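Local coordinates for high affinity transport system protein p37 (Mycoplasma hyorhinis, PDB 3EKI) that serves as the extracytoplasmic thiamine-binding lipoprotein of a high-affinity transport system and holds thiamine diphosphate in its ligand pocket, at residues Asp388-Gln391 and Lys392-Glu396; Pro102-Asp105 and Phe106-Leu110; Ile360-Thr363 and Phe364-Leu367; Asp167-Pro170 and Leu171-Ile174; Lys78-Asn81 and Lys82-Ala86. All coordinates share one frame; numbering follows the deposited sequence.

Contact 1: Asp388-Gln391 and Lys392-Glu396; sequences DNFQ and KEIVE
N389 and K392 illustrate how a helix start is closed by the side chain just ahead of it. N389 is the N-cap, and its OD1 accepts from K392 N at 3.1 Å, the donor standing 65° out of the carbonyl plane rather than on a lone pair. CG lies anti to the backbone N (chi1 -172°), which swings the amide over the first turn and sets ND2 beside the CE of K392. A second set of polar bonds runs the other way. The extended E393 side chain reaches back to the residues before the helix, and its OE2 takes two backbone amides, D388 N at 2.9 Å on the syn lone pair and N389 N at 3.1 Å. A capping box would use the residue before it, K392, so this return bond sits one position late.

Backbone bonds reveal a widened turn. F390 O receives both I394 N (3.0 Å) and V395 N (3.1 Å), the latter five residues on, and Q391 O takes E396 N, again five residues on.

Apolar contacts finish the turn. Two branches meet the F390 ring from the same side, each obliquely: I394 CG1 at CD1 (3.6 Å) and V395 CG2 at CE2 (3.5 Å). The amide of Q391, bent at chi2, leans against V395.

The same ring and I394 pack on helix 127-136, F390 also reaching P143 and I394 reaching E146, both of strand 141-152.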
# COMPACT_ATOMS: atom_id res chain seq x y z
N ASP A 388 4.68 -13.31 -14.03
CA ASP A 388 5.18 -13.99 -15.23
C ASP A 388 6.25 -13.15 -15.92
O ASP A 388 7.12 -13.69 -16.60
CB ASP A 388 3.98 -14.26 -16.16
CG ASP A 388 2.88 -15.06 -15.50
OD1 ASP A 388 3.12 -16.21 -15.08
OD2 ASP A 388 1.74 -14.55 -15.38
N ASN A 389 6.18 -11.83 -15.74
CA ASN A 389 7.07 -10.88 -16.37
C ASN A 389 7.16 -9.61 -15.50
O ASN A 389 6.26 -8.78 -15.61
CB ASN A 389 6.58 -10.50 -17.75
CG ASN A 389 7.58 -9.66 -18.51
OD1 ASN A 389 8.36 -8.90 -17.92
ND2 ASN A 389 7.56 -9.79 -19.84
N PHE A 390 8.19 -9.53 -14.70
CA PHE A 390 8.30 -8.44 -13.74
C PHE A 390 8.41 -7.09 -14.45
O PHE A 390 7.80 -6.12 -14.00
CB PHE A 390 9.50 -8.65 -12.85
CG PHE A 390 9.73 -7.57 -11.80
CD1 PHE A 390 8.90 -7.50 -10.70
CD2 PHE A 390 10.76 -6.65 -11.90
CE1 PHE A 390 9.09 -6.57 -9.71
CE2 PHE A 390 10.97 -5.71 -10.91
CZ PHE A 390 10.13 -5.66 -9.81
N GLN A 391 9.18 -7.04 -15.53
CA GLN A 391 9.31 -5.75 -16.21
C GLN A 391 7.99 -5.20 -16.71
O GLN A 391 7.65 -4.01 -16.58
CB GLN A 391 10.31 -5.87 -17.37
CG GLN A 391 10.34 -4.56 -18.16
CD GLN A 391 11.16 -3.51 -17.44
OE1 GLN A 391 11.90 -3.80 -16.50
NE2 GLN A 391 11.03 -2.27 -17.92
N LYS A 392 7.18 -6.07 -17.30
CA LYS A 392 5.89 -5.69 -17.86
C LYS A 392 4.79 -5.46 -16.83
O LYS A 392 4.04 -4.49 -16.87
CB LYS A 392 5.44 -6.83 -18.79
CG LYS A 392 4.15 -6.62 -19.55
CD LYS A 392 4.08 -7.43 -20.84
CE LYS A 392 5.42 -7.75 -21.47
NZ LYS A 392 5.30 -8.31 -22.85
N GLU A 393 4.71 -6.37 -15.86
CA GLU A 393 3.62 -6.38 -14.93
C GLU A 393 3.83 -5.42 -13.75
O GLU A 393 2.90 -5.00 -13.15
CB GLU A 393 3.44 -7.79 -14.38
CG GLU A 393 2.77 -8.74 -15.34
CD GLU A 393 2.59 -10.06 -14.71
OE1 GLU A 393 1.51 -10.29 -14.20
OE2 GLU A 393 3.57 -10.71 -14.59
N ILE A 394 5.07 -5.12 -13.45
CA ILE A 394 5.35 -4.27 -12.30
C ILE A 394 6.10 -3.00 -12.70
O ILE A 394 5.69 -1.97 -12.39
CB ILE A 394 6.16 -4.99 -11.18
CG1 ILE A 394 5.53 -6.33 -10.84
CG2 ILE A 394 6.25 -4.17 -9.91
CD1 ILE A 394 4.24 -6.23 -10.26
N VAL A 395 7.26 -3.17 -13.32
CA VAL A 395 8.11 -2.03 -13.58
C VAL A 395 7.42 -1.03 -14.52
O VAL A 395 7.38 0.11 -14.26
CB VAL A 395 9.52 -2.39 -14.22
CG1 VAL A 395 10.25 -1.16 -14.58
CG2 VAL A 395 10.31 -3.23 -13.30
N GLU A 396 6.89 -1.52 -15.61
CA GLU A 396 6.29 -0.60 -16.58
C GLU A 396 5.05 0.05 -15.95
O GLU A 396 4.74 1.10 -16.29
CB GLU A 396 5.90 -1.26 -17.91
CG GLU A 396 7.08 -1.50 -18.75
CD GLU A 396 6.82 -2.39 -19.90
OE1 GLU A 396 5.72 -2.73 -20.18
OE2 GLU A 396 7.77 -2.74 -20.51

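Contact 2: Pro102-Asp105 and Phe106-Leu110; sequences PIQD and FTVLL
D105 O accepts L109 N at 3.1 Å in its carbonyl plane, the first i to i+4 bond of a helix that opens two residues beyond the end of the strand at I103. The motif is a strand-to-helix junction with an aspartate N-cap: strand 97-103, paired in parallel with strand 45-51, gives way to helix 106-115.

The cap itself is the D105 carboxylate. Its CG sits between the backbone N and the carbonyl carbon (chi1 59°), a torsion that folds the group back over the amides of the first turn. One oxygen then does double duty. V108 N reaches OD2 at 3.2 Å, nearly in line with the C-O bond, while T107 OG1 donates to the same atom at 2.5 Å, from the syn side but 28° out of the carboxylate plane. With two donors at the amino end of a helix, where the peptide dipoles point their positive side, the negative charge of this carboxylate is probably well accommodated.

Apolar atoms fill the inside of the junction. I103 CG2 meets V108 CB at 4.0 Å and L109 CB at 4.1 Å, so one methyl branch spans two successive helix residues. The bent chain of Q104 lays its amide across V108, NE2 coming to 3.6 Å from CG1.

F106, whose side chain is about 7 Å from the bound thiamine diphosphate, forms a cation-pi pair with K129 of helix 127-136. One face of its ring is touched near the rim by T107 CG2, 3.8 Å above the plane.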
# COMPACT_ATOMS: atom_id res chain seq x y z
N PRO A 102 11.22 -11.59 12.48
CA PRO A 102 10.86 -10.17 12.47
C PRO A 102 11.84 -9.34 11.66
O PRO A 102 13.04 -9.54 11.75
CB PRO A 102 10.96 -9.74 13.94
CG PRO A 102 11.92 -10.70 14.54
CD PRO A 102 11.64 -12.00 13.83
N ILE A 103 11.29 -8.41 10.88
CA ILE A 103 12.11 -7.48 10.11
C ILE A 103 11.73 -6.03 10.41
O ILE A 103 10.55 -5.66 10.40
CB ILE A 103 11.97 -7.73 8.60
CG1 ILE A 103 12.30 -9.17 8.19
CG2 ILE A 103 12.82 -6.73 7.83
CD1 ILE A 103 13.73 -9.54 8.48
N GLN A 104 12.77 -5.26 10.69
CA GLN A 104 12.57 -3.89 11.21
C GLN A 104 11.88 -2.99 10.20
O GLN A 104 10.95 -2.25 10.54
CB GLN A 104 13.93 -3.35 11.66
CG GLN A 104 14.72 -4.27 12.57
CD GLN A 104 15.61 -5.31 11.94
OE1 GLN A 104 15.27 -6.49 11.79
NE2 GLN A 104 16.83 -4.91 11.56
N ASP A 105 12.29 -3.04 8.93
CA ASP A 105 11.67 -2.22 7.89
C ASP A 105 12.09 -2.73 6.52
O ASP A 105 12.88 -3.67 6.39
CB ASP A 105 12.03 -0.75 8.02
CG ASP A 105 13.50 -0.41 7.95
OD1 ASP A 105 13.93 0.48 8.72
OD2 ASP A 105 14.26 -1.01 7.18
N PHE A 106 11.54 -2.12 5.48
CA PHE A 106 11.74 -2.69 4.15
C PHE A 106 13.20 -2.61 3.71
O PHE A 106 13.64 -3.46 2.94
CB PHE A 106 10.86 -2.02 3.09
CG PHE A 106 11.43 -0.77 2.46
CD1 PHE A 106 12.06 -0.79 1.22
CD2 PHE A 106 11.31 0.43 3.13
CE1 PHE A 106 12.57 0.38 0.69
CE2 PHE A 106 11.83 1.60 2.60
CZ PHE A 106 12.46 1.58 1.38
N THR A 107 13.94 -1.57 4.12
CA THR A 107 15.34 -1.55 3.69
C THR A 107 16.07 -2.80 4.19
O THR A 107 16.86 -3.43 3.48
CB THR A 107 16.10 -0.31 4.20
OG1 THR A 107 16.16 -0.38 5.63
CG2 THR A 107 15.34 0.95 3.86
N VAL A 108 15.80 -3.15 5.44
CA VAL A 108 16.41 -4.34 6.02
C VAL A 108 15.95 -5.58 5.25
O VAL A 108 16.73 -6.50 5.03
CB VAL A 108 16.06 -4.49 7.51
CG1 VAL A 108 16.67 -5.75 8.09
CG2 VAL A 108 16.53 -3.26 8.27
N LEU A 109 14.70 -5.61 4.82
CA LEU A 109 14.24 -6.80 4.10
C LEU A 109 15.00 -6.97 2.81
O LEU A 109 15.51 -8.04 2.48
CB LEU A 109 12.75 -6.71 3.78
CG LEU A 109 12.20 -7.93 3.04
CD1 LEU A 109 12.01 -9.06 4.06
CD2 LEU A 109 10.90 -7.63 2.32
N LEU A 110 15.06 -5.87 2.05
CA LEU A 110 15.67 -5.99 0.73
C LEU A 110 17.18 -6.16 0.85
O LEU A 110 17.72 -6.95 0.09
CB LEU A 110 15.33 -4.80 -0.16
CG LEU A 110 13.83 -4.59 -0.42
CD1 LEU A 110 13.67 -3.36 -1.31
CD2 LEU A 110 13.18 -5.82 -1.02

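Contact 3: Ile360-Thr363 and Phe364-Leu367; sequences IVQT and FINL
I360 and F364 run alongside each other in the same direction, one turn apart in the regular alpha-helix 354-369. I360 O takes F364 N at 3.1 Å, and I360 CG2 lies 4.0 Å from F364 CE2, so backbone and side chain follow the same i to i+4 spacing. F76, from helix 64-85, meets the same ring edge-to-face.

V361 repeats the pattern with I365. Its CG1, anti to the backbone N (chi1 169°), meets I365 CD1 at 4.0 Å as the two chains cross at a slant, and the V361 side chain also packs on A144 and L145 of strand 141-152.

Q362 is joined to N366 twice. Its carbonyl O accepts N366 N at 2.8 Å, and its side chain, bent at chi2, passes NE2 over the CG2 of I365 to donate to N366 OD1 at 2.9 Å. The oxygen lies in the Q362 amide plane, whereas the donor stands 40° out of the N366 carbonyl plane, the two amides being turned 51° apart.

T363 is buried; its OG1 is hydrogen-bonded to L359 O, and its own carbonyl O receives L367 N at 2.9 Å.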
# COMPACT_ATOMS: atom_id res chain seq x y z
N ILE A 360 5.89 -22.34 -3.73
CA ILE A 360 5.54 -21.37 -2.67
C ILE A 360 4.53 -20.38 -3.25
O ILE A 360 3.52 -20.09 -2.57
CB ILE A 360 6.79 -20.73 -2.06
CG1 ILE A 360 7.60 -21.73 -1.20
CG2 ILE A 360 6.48 -19.48 -1.27
CD1 ILE A 360 8.99 -21.22 -0.83
N VAL A 361 4.75 -19.89 -4.45
CA VAL A 361 3.76 -18.99 -5.08
C VAL A 361 2.40 -19.66 -5.16
O VAL A 361 1.37 -19.10 -4.77
CB VAL A 361 4.24 -18.50 -6.46
CG1 VAL A 361 3.12 -17.81 -7.23
CG2 VAL A 361 5.44 -17.57 -6.32
N GLN A 362 2.32 -20.90 -5.65
CA GLN A 362 1.05 -21.59 -5.80
C GLN A 362 0.40 -21.86 -4.46
O GLN A 362 -0.84 -21.87 -4.36
CB GLN A 362 1.26 -22.91 -6.55
CG GLN A 362 -0.04 -23.51 -7.06
CD GLN A 362 -0.72 -22.58 -8.06
OE1 GLN A 362 -0.06 -22.18 -9.00
NE2 GLN A 362 -1.98 -22.30 -7.80
N THR A 363 1.24 -22.05 -3.43
CA THR A 363 0.68 -22.24 -2.10
C THR A 363 -0.05 -20.97 -1.61
O THR A 363 -1.14 -21.09 -1.03
CB THR A 363 1.75 -22.70 -1.10
OG1 THR A 363 2.22 -24.00 -1.53
CG2 THR A 363 1.18 -22.87 0.29
N PHE A 364 0.51 -19.80 -1.86
CA PHE A 364 -0.18 -18.55 -1.51
C PHE A 364 -1.54 -18.52 -2.22
O PHE A 364 -2.57 -18.25 -1.60
CB PHE A 364 0.63 -17.30 -1.85
CG PHE A 364 1.60 -16.87 -0.78
CD1 PHE A 364 1.19 -16.20 0.35
CD2 PHE A 364 2.95 -17.12 -0.91
CE1 PHE A 364 2.11 -15.79 1.30
CE2 PHE A 364 3.87 -16.74 0.02
CZ PHE A 364 3.46 -16.08 1.16
N ILE A 365 -1.54 -18.79 -3.51
CA ILE A 365 -2.72 -18.74 -4.36
C ILE A 365 -3.79 -19.69 -3.85
O ILE A 365 -4.97 -19.36 -3.69
CB ILE A 365 -2.34 -19.03 -5.83
CG1 ILE A 365 -1.47 -17.93 -6.43
CG2 ILE A 365 -3.57 -19.26 -6.68
CD1 ILE A 365 -0.81 -18.22 -7.76
N ASN A 366 -3.35 -20.93 -3.58
CA ASN A 366 -4.31 -21.95 -3.15
C ASN A 366 -4.83 -21.67 -1.75
O ASN A 366 -6.01 -21.97 -1.48
CB ASN A 366 -3.69 -23.36 -3.24
CG ASN A 366 -3.41 -23.81 -4.64
OD1 ASN A 366 -3.69 -23.19 -5.67
ND2 ASN A 366 -2.80 -25.00 -4.76
N LEU A 367 -4.05 -21.11 -0.83
CA LEU A 367 -4.47 -20.76 0.51
C LEU A 367 -5.56 -19.67 0.44
O LEU A 367 -6.50 -19.71 1.23
CB LEU A 367 -3.36 -20.27 1.43
CG LEU A 367 -2.37 -21.30 1.98
CD1 LEU A 367 -1.33 -20.57 2.84
CD2 LEU A 367 -3.05 -22.39 2.78

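Contact 4: Asp167-Pro170 and Leu171-Ile174; sequences DSDP and LVKI
D169 and L171 meet at the first turn of helix 170-184, where D169 is the N-cap. Its OD1 accepts L171 N at 2.8 Å, closing an Asx turn from the cap to the second residue after it. The carboxylate reaches this amide because CG lies anti to the backbone N (chi1 -174°), and OD1 then also rests against L171 CB at 3.3 Å.

The main chain continues the same task. D169 O takes K173 N at 2.9 Å as the first regular bond of the helix, with V172 N a weak second donor, and P170 O receives I174 N at 3.1 Å. P170 stands at the first helical position, where a residue without an amide hydrogen costs no bond.

Around this core the preceding loop is packed by carbon atoms. D169 CB touches V172 CG2 at 3.8 Å, and the other branch of the valine, CG1, lies 4.1 Å from D167 CA. K173 CG lies 3.6 Å from D167 O.

Further out, D169 OD2 is positioned by the amides of V163, D164 and G165, and S168 OG bonds T166 OG1. L171, V172 and I174 pack on strand 331-337.

The buried carboxylate thus has four backbone amides, three on OD2 and one on OD1. Together with the positive end of the helix dipole, they would be expected to favour its ionised form and to tie the incoming loop to the helix start.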
# COMPACT_ATOMS: atom_id res chain seq x y z
N ASP A 167 -13.14 18.84 -13.22
CA ASP A 167 -14.24 18.00 -12.74
C ASP A 167 -14.42 16.74 -13.57
O ASP A 167 -14.97 15.73 -13.14
CB ASP A 167 -15.53 18.83 -12.76
CG ASP A 167 -15.74 19.68 -11.53
OD1 ASP A 167 -15.11 19.43 -10.48
OD2 ASP A 167 -16.56 20.63 -11.61
N SER A 168 -13.96 16.75 -14.82
CA SER A 168 -14.18 15.62 -15.69
C SER A 168 -13.00 14.65 -15.67
O SER A 168 -13.05 13.60 -16.31
CB SER A 168 -14.42 16.10 -17.13
OG SER A 168 -13.40 16.96 -17.61
N ASP A 169 -11.96 15.01 -14.94
CA ASP A 169 -10.76 14.18 -14.83
C ASP A 169 -11.14 12.89 -14.10
O ASP A 169 -11.80 12.99 -13.07
CB ASP A 169 -9.69 15.00 -14.11
CG ASP A 169 -8.34 14.31 -14.05
OD1 ASP A 169 -8.31 13.24 -13.40
OD2 ASP A 169 -7.36 14.81 -14.63
N PRO A 170 -10.73 11.73 -14.60
CA PRO A 170 -11.10 10.48 -13.94
C PRO A 170 -10.62 10.40 -12.49
O PRO A 170 -11.30 9.79 -11.67
CB PRO A 170 -10.40 9.40 -14.77
CG PRO A 170 -9.43 10.10 -15.64
CD PRO A 170 -9.89 11.52 -15.79
N LEU A 171 -9.50 11.00 -12.18
CA LEU A 171 -8.96 10.94 -10.81
C LEU A 171 -9.75 11.86 -9.88
O LEU A 171 -9.86 11.65 -8.67
CB LEU A 171 -7.47 11.30 -10.82
CG LEU A 171 -6.58 10.43 -11.72
CD1 LEU A 171 -5.12 10.75 -11.44
CD2 LEU A 171 -6.91 8.95 -11.53
N VAL A 172 -10.29 12.93 -10.46
CA VAL A 172 -11.14 13.84 -9.71
C VAL A 172 -12.49 13.20 -9.48
O VAL A 172 -13.08 13.36 -8.39
CB VAL A 172 -11.28 15.21 -10.42
CG1 VAL A 172 -12.29 16.08 -9.68
CG2 VAL A 172 -9.92 15.88 -10.47
N LYS A 173 -12.99 12.47 -10.45
CA LYS A 173 -14.26 11.75 -10.29
C LYS A 173 -14.15 10.73 -9.17
O LYS A 173 -15.08 10.57 -8.36
CB LYS A 173 -14.65 11.10 -11.62
CG LYS A 173 -14.99 12.14 -12.70
CD LYS A 173 -15.52 11.42 -13.93
CE LYS A 173 -14.60 11.61 -15.12
NZ LYS A 173 -14.71 10.48 -16.09
N ILE A 174 -13.04 10.01 -9.07
CA ILE A 174 -12.92 9.09 -7.92
C ILE A 174 -12.92 9.82 -6.60
O ILE A 174 -13.51 9.43 -5.59
CB ILE A 174 -11.64 8.22 -8.07
CG1 ILE A 174 -11.70 7.26 -9.26
CG2 ILE A 174 -11.40 7.48 -6.77
CD1 ILE A 174 -10.37 6.73 -9.75

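Contact 5: Lys78-Asn81 and Lys82-Ala86; sequences KEFN and KLKNA
The last turns of helix 64-85 carry this contact, and E79 and L83 stand on one side of them, a single turn apart. L83 N bonds E79 O at 3.0 Å. The E79 side chain, its CG anti to the backbone N and then bent at chi2 (63°), brings OE2 to 3.6 Å from L83 CD2. The same oxygen forms a long salt bridge with K82 NZ at 3.7 Å, the two chains running alongside each other, but its stronger partner is N366 of helix 354-369.

F80 is buried. Its CE1 meets K84 CB at 4.2 Å, and beyond the segment its ring lies edge-to-face with F98 of strand 97-103 while I360 and T363 pack beside it.

A polar cluster marks the other side. N81 OD1 comes to 3.7 Å from K84 CD, where both side chains take the same course, and N81 ND2 bonds V96 O. K84 stretches past it, turning only at chi4, so that NZ donates to N85 OD1 at 2.8 Å and also to F93 O. N85 ND2 completes the group through D95 OD1.

These bonds fasten the helix end to the loop leading into strand 97-103. Because that strand pairs in parallel with strand 45-51, which precedes the helix, the segment belongs to a beta-alpha-beta crossover, a unit common among periplasmic-type binding proteins.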
# COMPACT_ATOMS: atom_id res chain seq x y z
N LYS A 78 1.42 -27.36 5.32
CA LYS A 78 0.65 -28.51 4.86
C LYS A 78 0.30 -28.46 3.39
O LYS A 78 0.40 -29.44 2.65
CB LYS A 78 -0.63 -28.66 5.70
CG LYS A 78 -0.45 -28.86 7.17
CD LYS A 78 0.47 -30.02 7.52
CE LYS A 78 -0.22 -31.35 7.23
NZ LYS A 78 0.63 -32.51 7.66
N GLU A 79 -0.15 -27.33 2.85
CA GLU A 79 -0.47 -27.21 1.44
C GLU A 79 0.78 -27.30 0.56
O GLU A 79 0.74 -27.97 -0.46
CB GLU A 79 -1.20 -25.89 1.17
CG GLU A 79 -1.53 -25.58 -0.28
CD GLU A 79 -2.50 -26.54 -0.94
OE1 GLU A 79 -3.28 -27.17 -0.20
OE2 GLU A 79 -2.52 -26.69 -2.18
N PHE A 80 1.84 -26.64 1.01
CA PHE A 80 3.09 -26.68 0.24
C PHE A 80 3.50 -28.15 0.07
O PHE A 80 3.90 -28.51 -1.03
CB PHE A 80 4.22 -25.86 0.86
CG PHE A 80 5.58 -26.05 0.20
CD1 PHE A 80 6.48 -27.05 0.57
CD2 PHE A 80 5.95 -25.21 -0.83
CE1 PHE A 80 7.66 -27.24 -0.07
CE2 PHE A 80 7.17 -25.35 -1.46
CZ PHE A 80 8.01 -26.35 -1.05
N ASN A 81 3.57 -28.86 1.19
CA ASN A 81 4.19 -30.20 1.04
C ASN A 81 3.26 -31.13 0.30
O ASN A 81 3.70 -32.07 -0.39
CB ASN A 81 4.64 -30.74 2.39
CG ASN A 81 5.91 -30.07 2.85
OD1 ASN A 81 6.98 -30.15 2.26
ND2 ASN A 81 5.84 -29.33 3.95
N LYS A 82 1.95 -30.88 0.40
CA LYS A 82 1.03 -31.67 -0.44
C LYS A 82 1.31 -31.47 -1.91
O LYS A 82 1.40 -32.42 -2.69
CB LYS A 82 -0.41 -31.29 -0.07
CG LYS A 82 -1.47 -32.06 -0.85
CD LYS A 82 -2.73 -31.22 -1.01
CE LYS A 82 -3.40 -31.43 -2.36
NZ LYS A 82 -3.50 -30.16 -3.14
N LEU A 83 1.45 -30.22 -2.35
CA LEU A 83 1.77 -29.93 -3.74
C LEU A 83 3.09 -30.52 -4.17
O LEU A 83 3.24 -31.10 -5.25
CB LEU A 83 1.86 -28.41 -3.95
CG LEU A 83 0.58 -27.60 -3.86
CD1 LEU A 83 0.92 -26.17 -4.27
CD2 LEU A 83 -0.50 -28.17 -4.75
N LYS A 84 4.06 -30.34 -3.28
CA LYS A 84 5.41 -30.82 -3.49
C LYS A 84 5.41 -32.33 -3.73
O LYS A 84 6.05 -32.82 -4.67
CB LYS A 84 6.29 -30.52 -2.29
CG LYS A 84 7.71 -31.10 -2.38
CD LYS A 84 8.21 -31.37 -0.99
CE LYS A 84 9.49 -32.13 -0.92
NZ LYS A 84 9.25 -33.58 -1.08
N ASN A 85 4.71 -33.04 -2.86
CA ASN A 85 4.78 -34.51 -2.91
C ASN A 85 3.84 -35.15 -3.92
O ASN A 85 3.99 -36.35 -4.19
CB ASN A 85 4.52 -35.04 -1.48
CG ASN A 85 5.76 -34.79 -0.63
OD1 ASN A 85 6.89 -35.02 -1.10
ND2 ASN A 85 5.58 -34.32 0.59
N ALA A 86 2.92 -34.40 -4.49
CA ALA A 86 2.03 -34.89 -5.52
C ALA A 86 2.64 -34.86 -6.92
O ALA A 86 1.97 -35.28 -7.85
CB ALA A 86 0.77 -34.04 -5.52

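In the fold
From the N terminus the order is contact 5, contact 2, contact 4, contact 3 and contact 1. Each lies in one continuous stretch, so none closes a long loop, and none nests in or crosses another. Contacts 5 and 2 stand at two ends of neighbouring elements, the close of helix 64-85 and the exit from strand 97-103. Contacts 3 and 5 touch, with centres 11 Å apart, joining helix 64-85 to helix 354-369. Contacts 2, 4 and 1 share a theme, an acid or amide capping a helix start. Contact 4 lies across the chain's centre from contacts 2 and 5, packing on the mixed sheet through strand 331-337. Contact 1 sets helix 390-402 against helix 127-136.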